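Local coordinates for protein Nab2 (PDB 4LJ0) that probably binds polyadenosine RNA through its tandem CCCH zinc fingers, three of which make up this fragment, at residues T22-V34 with R54-G66. Sequence-based numbering, arbitrary orientation.
Sequences TMPPCRNGGECKV and RSCPFLHEEGQRG. With ZN (zinc ion), chain H; ZN (zinc ion), chain G; nucleotides of chain D; nucleotides of chain E.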
loop_
_atom_site.group_PDB
_atom_site.type_symbol
_atom_site.label_atom_id
_atom_site.label_comp_id
_atom_site.label_asym_id
_atom_site.label_seq_id
_atom_site.Cartn_x
_atom_site.Cartn_y
_atom_site.Cartn_z
ATOM N N THR A 22 -11.816 -7.569 -10.047
ATOM C CA THR A 22 -13.099 -8.057 -10.535
ATOM C C THR A 22 -13.723 -9.029 -9.541
ATOM O O THR A 22 -14.895 -8.904 -9.190
ATOM C CB THR A 22 -12.946 -8.764 -11.895
ATOM O OG1 THR A 22 -12.201 -7.930 -12.790
ATOM C CG2 THR A 22 -14.311 -9.068 -12.503
ATOM N N MET A 23 -12.933 -9.996 -9.084
ATOM C CA MET A 23 -13.439 -11.046 -8.207
ATOM C C MET A 23 -13.512 -10.591 -6.757
ATOM O O MET A 23 -12.591 -9.932 -6.272
ATOM C CB MET A 23 -12.545 -12.280 -8.303
ATOM C CG MET A 23 -12.559 -12.917 -9.674
ATOM S SD MET A 23 -14.210 -13.501 -10.092
ATOM C CE MET A 23 -14.317 -14.946 -9.044
ATOM N N PRO A 24 -14.596 -10.954 -6.051
ATOM C CA PRO A 24 -14.686 -10.564 -4.641
ATOM C C PRO A 24 -13.539 -11.173 -3.844
ATOM O O PRO A 24 -12.941 -12.148 -4.294
ATOM C CB PRO A 24 -16.018 -11.171 -4.175
ATOM C CG PRO A 24 -16.720 -11.633 -5.404
ATOM C CD PRO A 24 -15.681 -11.873 -6.439
ATOM N N PRO A 25 -13.236 -10.609 -2.670
ATOM C CA PRO A 25 -12.155 -11.152 -1.842
ATOM C C PRO A 25 -12.519 -12.529 -1.302
ATOM O O PRO A 25 -13.688 -12.771 -1.010
ATOM C CB PRO A 25 -12.045 -10.134 -0.705
ATOM C CG PRO A 25 -13.406 -9.538 -0.605
ATOM C CD PRO A 25 -13.938 -9.496 -2.007
ATOM N N CYS A 26 -11.544 -13.425 -1.183
ATOM C CA CYS A 26 -11.810 -14.754 -0.646
ATOM C C CYS A 26 -12.016 -14.692 0.860
ATOM O O CYS A 26 -11.156 -14.192 1.585
ATOM C CB CYS A 26 -10.661 -15.712 -0.961
ATOM S SG CYS A 26 -11.001 -17.399 -0.414
ATOM N N ARG A 27 -13.150 -15.213 1.327
ATOM C CA ARG A 27 -13.483 -15.195 2.747
ATOM C C ARG A 27 -12.781 -16.310 3.527
ATOM O O ARG A 27 -13.004 -16.455 4.729
ATOM C CB ARG A 27 -14.995 -15.318 2.952
ATOM C CG ARG A 27 -15.821 -14.128 2.486
ATOM C CD ARG A 27 -17.203 -14.174 3.143
ATOM N NE ARG A 27 -18.252 -13.534 2.352
ATOM C CZ ARG A 27 -18.519 -12.230 2.366
ATOM N NH1 ARG A 27 -17.804 -11.405 3.120
ATOM N NH2 ARG A 27 -19.498 -11.749 1.614
ATOM N N ASN A 28 -11.952 -17.104 2.850
ATOM C CA ASN A 28 -11.075 -18.056 3.541
ATOM C C ASN A 28 -9.787 -17.380 3.999
ATOM O O ASN A 28 -8.971 -17.988 4.694
ATOM C CB ASN A 28 -10.708 -19.236 2.637
ATOM C CG ASN A 28 -11.891 -20.135 2.324
ATOM O OD1 ASN A 28 -12.846 -20.213 3.089
ATOM N ND2 ASN A 28 -11.822 -20.831 1.192
ATOM N N GLY A 29 -9.605 -16.125 3.596
ATOM C CA GLY A 29 -8.382 -15.393 3.884
ATOM C C GLY A 29 -7.394 -15.458 2.729
ATOM O O GLY A 29 -7.559 -16.248 1.800
ATOM N N GLY A 30 -6.359 -14.628 2.792
ATOM C CA GLY A 30 -5.323 -14.626 1.777
ATOM C C GLY A 30 -4.571 -15.942 1.740
ATOM O O GLY A 30 -4.005 -16.309 0.709
ATOM N N GLU A 31 -4.574 -16.663 2.860
ATOM C CA GLU A 31 -3.827 -17.915 2.967
ATOM C C GLU A 31 -4.627 -19.132 2.483
ATOM O O GLU A 31 -4.189 -20.271 2.662
ATOM C CB GLU A 31 -3.357 -18.137 4.413
ATOM C CG GLU A 31 -4.445 -18.577 5.410
ATOM C CD GLU A 31 -5.285 -17.430 5.949
ATOM O OE1 GLU A 31 -5.177 -16.295 5.433
ATOM O OE2 GLU A 31 -6.058 -17.671 6.902
ATOM N N CYS A 32 -5.789 -18.880 1.883
ATOM C CA CYS A 32 -6.657 -19.936 1.340
ATOM C C CYS A 32 -5.863 -20.921 0.488
ATOM O O CYS A 32 -5.170 -20.512 -0.443
ATOM C CB CYS A 32 -7.762 -19.299 0.484
ATOM S SG CYS A 32 -8.856 -20.446 -0.434
ATOM N N LYS A 33 -5.959 -22.211 0.814
ATOM C CA LYS A 33 -5.268 -23.260 0.062
ATOM C C LYS A 33 -6.236 -24.143 -0.720
ATOM O O LYS A 33 -5.855 -25.215 -1.185
ATOM C CB LYS A 33 -4.468 -24.165 1.002
ATOM C CG LYS A 33 -3.549 -23.446 1.961
ATOM C CD LYS A 33 -2.426 -22.743 1.238
ATOM C CE LYS A 33 -1.291 -22.378 2.190
ATOM N NZ LYS A 33 -1.544 -21.109 2.927
ATOM N N VAL A 34 -7.485 -23.711 -0.852
ATOM C CA VAL A 34 -8.474 -24.497 -1.578
ATOM C C VAL A 34 -8.105 -24.544 -3.068
ATOM O O VAL A 34 -7.954 -23.500 -3.699
ATOM C CB VAL A 34 -9.894 -23.921 -1.401
ATOM C CG1 VAL A 34 -10.905 -24.684 -2.255
ATOM C CG2 VAL A 34 -10.309 -23.965 0.072
ATOM N N ARG A 54 -13.908 -14.745 11.171
ATOM C CA ARG A 54 -13.761 -15.990 10.422
ATOM C C ARG A 54 -14.053 -15.838 8.923
ATOM O O ARG A 54 -13.902 -16.795 8.163
ATOM C CB ARG A 54 -14.603 -17.103 11.047
ATOM C CG ARG A 54 -13.991 -17.672 12.326
ATOM C CD ARG A 54 -14.451 -16.932 13.583
ATOM N NE ARG A 54 -13.580 -17.220 14.723
ATOM C CZ ARG A 54 -13.859 -16.918 15.987
ATOM N NH1 ARG A 54 -15.000 -16.318 16.307
ATOM N NH2 ARG A 54 -12.992 -17.226 16.942
ATOM N N SER A 55 -14.439 -14.633 8.502
ATOM C CA SER A 55 -14.530 -14.301 7.076
ATOM C C SER A 55 -13.512 -13.223 6.694
ATOM O O SER A 55 -13.669 -12.534 5.684
ATOM C CB SER A 55 -15.945 -13.843 6.710
ATOM O OG SER A 55 -16.824 -14.950 6.606
ATOM N N CYS A 56 -12.462 -13.087 7.498
ATOM C CA CYS A 56 -11.423 -12.093 7.237
ATOM C C CYS A 56 -10.723 -12.400 5.914
ATOM O O CYS A 56 -10.212 -13.504 5.736
ATOM C CB CYS A 56 -10.397 -12.091 8.374
ATOM S SG CYS A 56 -9.138 -10.801 8.244
ATOM N N PRO A 57 -10.699 -11.430 4.980
ATOM C CA PRO A 57 -10.078 -11.666 3.670
ATOM C C PRO A 57 -8.578 -11.413 3.656
ATOM O O PRO A 57 -7.907 -11.727 2.676
ATOM C CB PRO A 57 -10.775 -10.643 2.778
ATOM C CG PRO A 57 -11.058 -9.508 3.691
ATOM C CD PRO A 57 -11.396 -10.129 5.021
ATOM N N PHE A 58 -8.050 -10.842 4.728
ATOM C CA PHE A 58 -6.638 -10.501 4.747
ATOM C C PHE A 58 -5.763 -11.742 4.918
ATOM O O PHE A 58 -6.266 -12.852 5.089
ATOM C CB PHE A 58 -6.379 -9.447 5.815
ATOM C CG PHE A 58 -6.986 -8.114 5.481
ATOM C CD1 PHE A 58 -8.275 -7.803 5.879
ATOM C CD2 PHE A 58 -6.281 -7.187 4.732
ATOM C CE1 PHE A 58 -8.840 -6.581 5.558
ATOM C CE2 PHE A 58 -6.841 -5.966 4.406
ATOM C CZ PHE A 58 -8.122 -5.662 4.821
ATOM N N LEU A 59 -4.454 -11.547 4.840
ATOM C CA LEU A 59 -3.498 -12.647 4.844
ATOM C C LEU A 59 -3.042 -12.949 6.267
ATOM O O LEU A 59 -2.549 -12.067 6.966
ATOM C CB LEU A 59 -2.296 -12.275 3.970
ATOM C CG LEU A 59 -1.142 -13.273 3.849
ATOM C CD1 LEU A 59 -1.597 -14.543 3.150
ATOM C CD2 LEU A 59 0.020 -12.638 3.107
ATOM N N HIS A 60 -3.210 -14.200 6.686
ATOM C CA HIS A 60 -2.859 -14.622 8.040
ATOM C C HIS A 60 -1.661 -15.560 8.051
ATOM O O HIS A 60 -1.450 -16.318 7.107
ATOM C CB HIS A 60 -4.057 -15.315 8.690
ATOM C CG HIS A 60 -5.293 -14.474 8.705
ATOM N ND1 HIS A 60 -6.191 -14.447 7.660
ATOM C CD2 HIS A 60 -5.765 -13.605 9.629
ATOM C CE1 HIS A 60 -7.169 -13.609 7.945
ATOM N NE2 HIS A 60 -6.936 -13.084 9.135
ATOM N N GLU A 61 -0.885 -15.499 9.131
ATOM C CA GLU A 61 0.218 -16.427 9.361
ATOM C C GLU A 61 -0.279 -17.612 10.182
ATOM O O GLU A 61 -1.365 -17.554 10.760
ATOM C CB GLU A 61 1.347 -15.731 10.121
ATOM C CG GLU A 61 1.961 -14.556 9.385
ATOM C CD GLU A 61 3.074 -13.894 10.174
ATOM O OE1 GLU A 61 3.163 -14.136 11.398
ATOM O OE2 GLU A 61 3.860 -13.135 9.572
ATOM N N GLU A 62 0.515 -18.679 10.245
ATOM C CA GLU A 62 0.144 -19.842 11.040
ATOM C C GLU A 62 0.077 -19.456 12.515
ATOM O O GLU A 62 1.042 -18.936 13.078
ATOM C CB GLU A 62 1.118 -21.007 10.820
ATOM C CG GLU A 62 2.550 -20.751 11.269
ATOM C CD GLU A 62 3.470 -21.925 10.970
ATOM O OE1 GLU A 62 4.704 -21.731 10.947
ATOM O OE2 GLU A 62 2.955 -23.044 10.760
ATOM N N GLY A 63 -1.082 -19.686 13.123
ATOM C CA GLY A 63 -1.284 -19.391 14.531
ATOM C C GLY A 63 -1.906 -18.029 14.788
ATOM O O GLY A 63 -2.255 -17.713 15.924
ATOM N N GLN A 64 -2.051 -17.221 13.742
ATOM C CA GLN A 64 -2.612 -15.881 13.896
ATOM C C GLN A 64 -4.126 -15.919 14.103
ATOM O O GLN A 64 -4.701 -15.014 14.708
ATOM C CB GLN A 64 -2.277 -15.010 12.684
ATOM C CG GLN A 64 -2.810 -13.590 12.797
ATOM C CD GLN A 64 -2.270 -12.668 11.726
ATOM O OE1 GLN A 64 -1.563 -13.098 10.816
ATOM N NE2 GLN A 64 -2.601 -11.386 11.830
ATOM N N ARG A 65 -4.767 -16.966 13.596
ATOM C CA ARG A 65 -6.206 -17.127 13.750
ATOM C C ARG A 65 -6.535 -17.494 15.189
ATOM O O ARG A 65 -5.816 -18.274 15.814
ATOM C CB ARG A 65 -6.724 -18.218 12.817
ATOM C CG ARG A 65 -6.563 -17.909 11.341
ATOM C CD ARG A 65 -7.712 -17.081 10.816
ATOM N NE ARG A 65 -7.804 -17.170 9.366
ATOM C CZ ARG A 65 -8.839 -16.747 8.649
ATOM N NH1 ARG A 65 -9.890 -16.195 9.240
ATOM N NH2 ARG A 65 -8.821 -16.875 7.330
ATOM N N GLY A 66 -7.623 -16.931 15.704
ATOM C CA GLY A 66 -8.046 -17.178 17.070
ATOM C C GLY A 66 -9.540 -17.413 17.184
ATOM O O GLY A 66 -10.045 -17.622 18.287
HETATM ZN ZN ZN H . -7.794 -11.498 9.936
HETATM ZN ZN ZN G . -9.742 -18.781 -1.742
ATOM P P A D 3 -13.854 0.577 8.655
ATOM O OP1 A D 3 -14.878 -0.246 9.345
ATOM O OP2 A D 3 -13.078 1.578 9.434
ATOM O "O5'" A D 3 -12.803 -0.401 7.959
ATOM C "C5'" A D 3 -13.211 -1.660 7.431
ATOM C "C4'" A D 3 -12.903 -2.807 8.368
ATOM O "O4'" A D 3 -11.747 -3.547 7.875
ATOM C "C3'" A D 3 -12.583 -2.424 9.818
ATOM O "O3'" A D 3 -13.202 -3.341 10.722
ATOM C "C2'" A D 3 -11.066 -2.567 9.888
ATOM O "O2'" A D 3 -10.556 -2.833 11.177
ATOM C "C1'" A D 3 -10.824 -3.727 8.929
ATOM N N9 A D 3 -9.457 -3.783 8.398
ATOM C C8 A D 3 -8.761 -2.836 7.686
ATOM N N7 A D 3 -7.532 -3.198 7.388
ATOM C C5 A D 3 -7.403 -4.464 7.948
ATOM C C6 A D 3 -6.345 -5.394 7.988
ATOM N N6 A D 3 -5.146 -5.200 7.434
ATOM N N1 A D 3 -6.556 -6.560 8.633
ATOM C C2 A D 3 -7.752 -6.774 9.193
ATOM N N3 A D 3 -8.820 -5.982 9.220
ATOM C C4 A D 3 -8.581 -4.830 8.572
ATOM P P A E 2 -22.424 -11.753 -2.091
ATOM O OP1 A E 2 -23.824 -12.219 -1.917
ATOM O OP2 A E 2 -22.125 -10.299 -2.041
ATOM O "O5'" A E 2 -21.524 -12.492 -1.005
ATOM C "C5'" A E 2 -20.296 -13.110 -1.375
ATOM C "C4'" A E 2 -20.516 -14.499 -1.918
ATOM O "O4'" A E 2 -19.227 -15.078 -2.264
ATOM C "C3'" A E 2 -21.177 -15.476 -0.948
ATOM O "O3'" A E 2 -22.009 -16.387 -1.665
ATOM C "C2'" A E 2 -19.986 -16.216 -0.352
ATOM O "O2'" A E 2 -20.285 -17.500 0.154
ATOM C "C1'" A E 2 -19.040 -16.284 -1.550
ATOM N N9 A E 2 -17.624 -16.400 -1.193
ATOM C C8 A E 2 -16.720 -15.407 -0.901
ATOM N N7 A E 2 -15.518 -15.857 -0.629
ATOM C C5 A E 2 -15.641 -17.236 -0.756
ATOM C C6 A E 2 -14.731 -18.298 -0.600
ATOM N N6 A E 2 -13.450 -18.138 -0.265
ATOM N N1 A E 2 -15.188 -19.554 -0.803
ATOM C C2 A E 2 -16.472 -19.727 -1.139
ATOM N N3 A E 2 -17.421 -18.812 -1.316
ATOM C C4 A E 2 -16.932 -17.578 -1.110
HETATM O O HOH W 1 -11.102 -15.829 6.559
#
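Ser55 opens the interface between two CCCH zinc fingers, its OG lying 3.6 Å from CD of Arg27, whose backbone N donates to N7 of A2 of chain E. These fingers are a worked example of small, helix-free modules packing together while each meets an adenosine, here from different RNA chains: residues 22-34 carry two ligands of one zinc, Cys26 and Cys32, and residues 54-66 two of the next, Cys56 and His60. The Cys56 carbonyl shares a water with Arg27 O and Arg65 NH2, while CB of Pro57 meets CB of Pro25. The Phe58 ring lies with one face against the base of A3 of chain D, base C6 over its centre, and Phe58 O takes a nearly straight bond from Gly30 N (2.9 Å, 176°). Leu59 packs CD1 on the Gly30-Glu31 peptide. Glu31, bent at chi2 (-82°), brings its carboxylate to His60, the planes 75° apart; ND1 donates to OE1 on the syn side, within the ring plane, and backbone N from above the carboxylate, each at 3.1 Å. With the zinc at NE2, this second-shell contact restrains the ring's rotation. An alanine in place of Glu31 would probably leave His60 ND1 and the Arg65 charge without their shared partner. His60 CE1 sits over the centre of the Arg65 guanidinium, whose edge makes a side-on salt bridge to Glu31, NH2 (2.9 Å) and NE (3.1 Å) both on OE2.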